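Long-range contact in protein disulfide-isomerase A4 (Rattus norvegicus, PDB 3EC3), which catalyses the rearrangement of disulfide bonds in proteins as an endoplasmic reticulum enzyme, and is represented here by its noncatalytic b and b' domains: residues 156-161 with 212-217. The protein carries 1 engineered substitution. Sequence-based numbering, arbitrary orientation.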
ATOM      1  N   ARG A 156     -13.234  -3.706   2.877  1.00 16.28           N
ATOM      2  CA  ARG A 156     -12.101  -2.785   2.892  1.00 16.28           C
ATOM      3  C   ARG A 156     -12.486  -1.394   3.408  1.00 17.00           C
ATOM      4  O   ARG A 156     -11.706  -0.751   4.151  1.00 16.49           O
ATOM      5  CB  ARG A 156     -11.443  -2.725   1.471  1.00 16.24           C
ATOM      6  CG  ARG A 156     -10.023  -2.100   1.472  1.00 17.73           C
ATOM      7  CD  ARG A 156      -9.592  -1.913  -0.037  1.00 17.45           C
ATOM      8  NE  ARG A 156      -8.746  -0.792  -0.016  1.00 26.42           N
ATOM      9  CZ  ARG A 156      -8.954   0.412  -0.453  1.00 18.21           C
ATOM     10  NH1 ARG A 156      -9.980   0.833  -1.249  1.00 18.48           N
ATOM     11  NH2 ARG A 156      -7.966   1.205  -0.162  1.00 22.36           N
ATOM     12  N   ASN A 157     -13.682  -0.928   3.027  1.00 17.01           N
ATOM     13  CA  ASN A 157     -14.175   0.344   3.447  1.00 18.40           C
ATOM     14  C   ASN A 157     -14.308   0.429   4.998  1.00 18.07           C
ATOM     15  O   ASN A 157     -14.028   1.440   5.575  1.00 17.69           O
ATOM     16  CB  ASN A 157     -15.519   0.625   2.784  1.00 20.07           C
ATOM     17  CG  ASN A 157     -15.387   1.055   1.334  1.00 25.66           C
ATOM     18  OD1 ASN A 157     -16.355   0.988   0.564  1.00 32.35           O
ATOM     19  ND2 ASN A 157     -14.199   1.511   0.951  1.00 25.56           N
ATOM     20  N   LYS A 158     -14.700  -0.664   5.651  1.00 17.92           N
ATOM     21  CA  LYS A 158     -14.811  -0.664   7.134  1.00 18.96           C
ATOM     22  C   LYS A 158     -13.445  -0.520   7.763  1.00 18.12           C
ATOM     23  O   LYS A 158     -13.290   0.139   8.826  1.00 17.15           O
ATOM     24  CB  LYS A 158     -15.433  -1.981   7.585  1.00 18.37           C
ATOM     25  CG  LYS A 158     -16.921  -2.100   7.172  1.00 22.50           C
ATOM     26  CD  LYS A 158     -17.490  -3.387   7.796  1.00 27.46           C
ATOM     27  CE  LYS A 158     -19.009  -3.453   7.866  1.00 30.60           C
ATOM     28  NZ  LYS A 158     -19.696  -2.425   7.075  1.00 30.17           N
ATOM     29  N   VAL A 159     -12.460  -1.152   7.123  1.00 16.81           N
ATOM     30  CA  VAL A 159     -11.073  -1.059   7.591  1.00 16.75           C
ATOM     31  C   VAL A 159     -10.509   0.361   7.416  1.00 16.34           C
ATOM     32  O   VAL A 159      -9.873   0.916   8.328  1.00 16.09           O
ATOM     33  CB  VAL A 159     -10.160  -2.107   6.901  1.00 16.34           C
ATOM     34  CG1 VAL A 159      -8.735  -2.113   7.589  1.00 17.53           C
ATOM     35  CG2 VAL A 159     -10.820  -3.488   6.988  1.00 15.84           C
ATOM     36  N   LEU A 160     -10.786   0.971   6.270  1.00 15.50           N
ATOM     37  CA  LEU A 160     -10.304   2.329   5.985  1.00 14.84           C
ATOM     38  C   LEU A 160     -10.816   3.365   6.998  1.00 16.11           C
ATOM     39  O   LEU A 160     -10.092   4.302   7.426  1.00 15.85           O
ATOM     40  CB  LEU A 160     -10.808   2.722   4.604  1.00 15.50           C
ATOM     41  CG  LEU A 160      -9.996   2.239   3.382  1.00 15.52           C
ATOM     42  CD1 LEU A 160     -10.854   2.349   2.114  1.00 15.05           C
ATOM     43  CD2 LEU A 160      -8.725   3.100   3.253  1.00 15.35           C
ATOM     44  N   GLU A 161     -12.061   3.183   7.397  1.00 16.81           N
ATOM     45  CA  GLU A 161     -12.635   4.007   8.487  1.00 18.67           C
ATOM     46  C   GLU A 161     -11.829   4.017   9.797  1.00 19.01           C
ATOM     47  O   GLU A 161     -11.792   5.047  10.478  1.00 20.86           O
ATOM     48  CB  GLU A 161     -14.102   3.649   8.718  1.00 18.23           C
ATOM     49  CG  GLU A 161     -14.968   3.968   7.500  1.00 22.10           C
ATOM     50  CD  GLU A 161     -15.049   5.470   7.210  1.00 29.38           C
ATOM     51  OE1 GLU A 161     -15.272   6.265   8.147  1.00 29.28           O
ATOM     52  OE2 GLU A 161     -14.910   5.873   6.052  1.00 31.34           O
ATOM     53  N   GLU A 212     -16.511 -11.368  16.527  1.00 48.67           N
ATOM     54  CA  GLU A 212     -17.734 -10.612  16.748  1.00 48.85           C
ATOM     55  C   GLU A 212     -18.232 -10.245  15.367  1.00 47.93           C
ATOM     56  O   GLU A 212     -17.441 -10.262  14.415  1.00 48.14           O
ATOM     57  CB  GLU A 212     -17.387  -9.332  17.502  1.00 49.49           C
ATOM     58  CG  GLU A 212     -18.588  -8.507  17.944  1.00 52.45           C
ATOM     59  CD  GLU A 212     -18.249  -7.038  18.055  1.00 54.73           C
ATOM     60  OE1 GLU A 212     -18.876  -6.238  17.326  1.00 56.36           O
ATOM     61  OE2 GLU A 212     -17.340  -6.687  18.846  1.00 56.30           O
ATOM     62  N   GLU A 213     -19.512  -9.898  15.232  1.00 46.33           N
ATOM     63  CA  GLU A 213     -19.972  -9.348  13.954  1.00 45.06           C
ATOM     64  C   GLU A 213     -19.101  -8.119  13.612  1.00 43.52           C
ATOM     65  O   GLU A 213     -18.971  -7.162  14.392  1.00 43.35           O
ATOM     66  CB  GLU A 213     -21.490  -9.096  13.929  1.00 45.46           C
ATOM     67  CG  GLU A 213     -22.288 -10.355  13.457  1.00 45.81           C
ATOM     68  CD  GLU A 213     -23.797 -10.338  13.770  1.00 46.43           C
ATOM     69  OE1 GLU A 213     -24.606 -10.114  12.837  1.00 47.91           O
ATOM     70  OE2 GLU A 213     -24.184 -10.589  14.941  1.00 48.70           O
ATOM     71  N   PHE A 214     -18.430  -8.205  12.474  1.00 41.65           N
ATOM     72  CA  PHE A 214     -17.382  -7.264  12.152  1.00 39.58           C
ATOM     73  C   PHE A 214     -17.951  -5.946  11.664  1.00 39.21           C
ATOM     74  O   PHE A 214     -18.762  -5.887  10.730  1.00 38.45           O
ATOM     75  CB  PHE A 214     -16.446  -7.852  11.092  1.00 38.79           C
ATOM     76  CG  PHE A 214     -15.171  -7.110  10.958  1.00 37.28           C
ATOM     77  CD1 PHE A 214     -15.031  -6.101  10.012  1.00 36.98           C
ATOM     78  CD2 PHE A 214     -14.102  -7.415  11.781  1.00 37.76           C
ATOM     79  CE1 PHE A 214     -13.845  -5.407   9.894  1.00 36.99           C
ATOM     80  CE2 PHE A 214     -12.897  -6.720  11.667  1.00 37.29           C
ATOM     81  CZ  PHE A 214     -12.774  -5.718  10.733  1.00 36.65           C
ATOM     82  N   ASP A 215     -17.530  -4.885  12.329  1.00 38.51           N
ATOM     83  CA  ASP A 215     -17.778  -3.537  11.846  1.00 38.51           C
ATOM     84  C   ASP A 215     -16.607  -2.668  12.292  1.00 37.77           C
ATOM     85  O   ASP A 215     -15.722  -3.147  13.039  1.00 37.68           O
ATOM     86  CB  ASP A 215     -19.157  -2.984  12.295  1.00 38.48           C
ATOM     87  CG  ASP A 215     -19.343  -2.917  13.826  1.00 40.27           C
ATOM     88  OD1 ASP A 215     -18.374  -2.923  14.631  1.00 43.64           O
ATOM     89  OD2 ASP A 215     -20.511  -2.831  14.232  1.00 39.97           O
ATOM     90  N   SER A 216     -16.594  -1.421  11.820  1.00 36.17           N
ATOM     91  CA  SER A 216     -15.549  -0.460  12.192  1.00 35.47           C
ATOM     92  C   SER A 216     -15.367  -0.240  13.690  1.00 34.72           C
ATOM     93  O   SER A 216     -14.242  -0.192  14.172  1.00 33.72           O
ATOM     94  CB  SER A 216     -15.768   0.863  11.474  1.00 35.52           C
ATOM     95  OG  SER A 216     -15.480   0.621  10.105  1.00 34.36           O
ATOM     96  N   ASP A 217     -16.485  -0.117  14.401  1.00 34.09           N
ATOM     97  CA  ASP A 217     -16.486   0.026  15.867  1.00 34.75           C
ATOM     98  C   ASP A 217     -15.724  -1.076  16.589  1.00 33.75           C
ATOM     99  O   ASP A 217     -14.861  -0.797  17.438  1.00 34.24           O
ATOM    100  CB  ASP A 217     -17.918   0.077  16.387  1.00 35.13           C
ATOM    101  CG  ASP A 217     -18.615   1.369  16.030  1.00 38.52           C
ATOM    102  OD1 ASP A 217     -17.915   2.380  15.798  1.00 41.70           O
ATOM    103  OD2 ASP A 217     -19.863   1.378  15.974  1.00 43.07           O
TER
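A serine-to-backbone hydrogen bond and the aliphatic part of a lysine join helix 149-163 to the loop and first turn of helix 216-227, on the surface of the second thioredoxin-like domain: Ser216, at the start of the later helix, meets Lys158 on the earlier one. Val159 and Phe214 both rest on Val138 of strand 135-140 in the mixed sheet, and the buried Phe214 ring also packs on Leu219. Lys158 extends along the loop. Its CG lies anti to the carbonyl carbon (chi1 -69°), and the chain runs on extended to CE, which comes 3.8 Å from Phe214 O. On the way Lys158 CD passes 4.1 Å from Asp215 CA and reaches the edge of the Phe214 ring, near its plane, 4.3 Å from CD1. OD1 of Asp215 accepts from Ala218 N, capping helix 216-227. Ser216 OG donates to Lys158 O at 2.6 Å, in the carbonyl plane and on a lone pair, with a C=O...OG angle of 114°. With an alanine here the methyl could not donate, and Lys158 O is likely to lose its one hydrogen bond across the contact. Glu161 OE2 is hydrogen-bonded to Tyr88 OH, while Glu161 CB lies 3.6 Å from Ser216 OG.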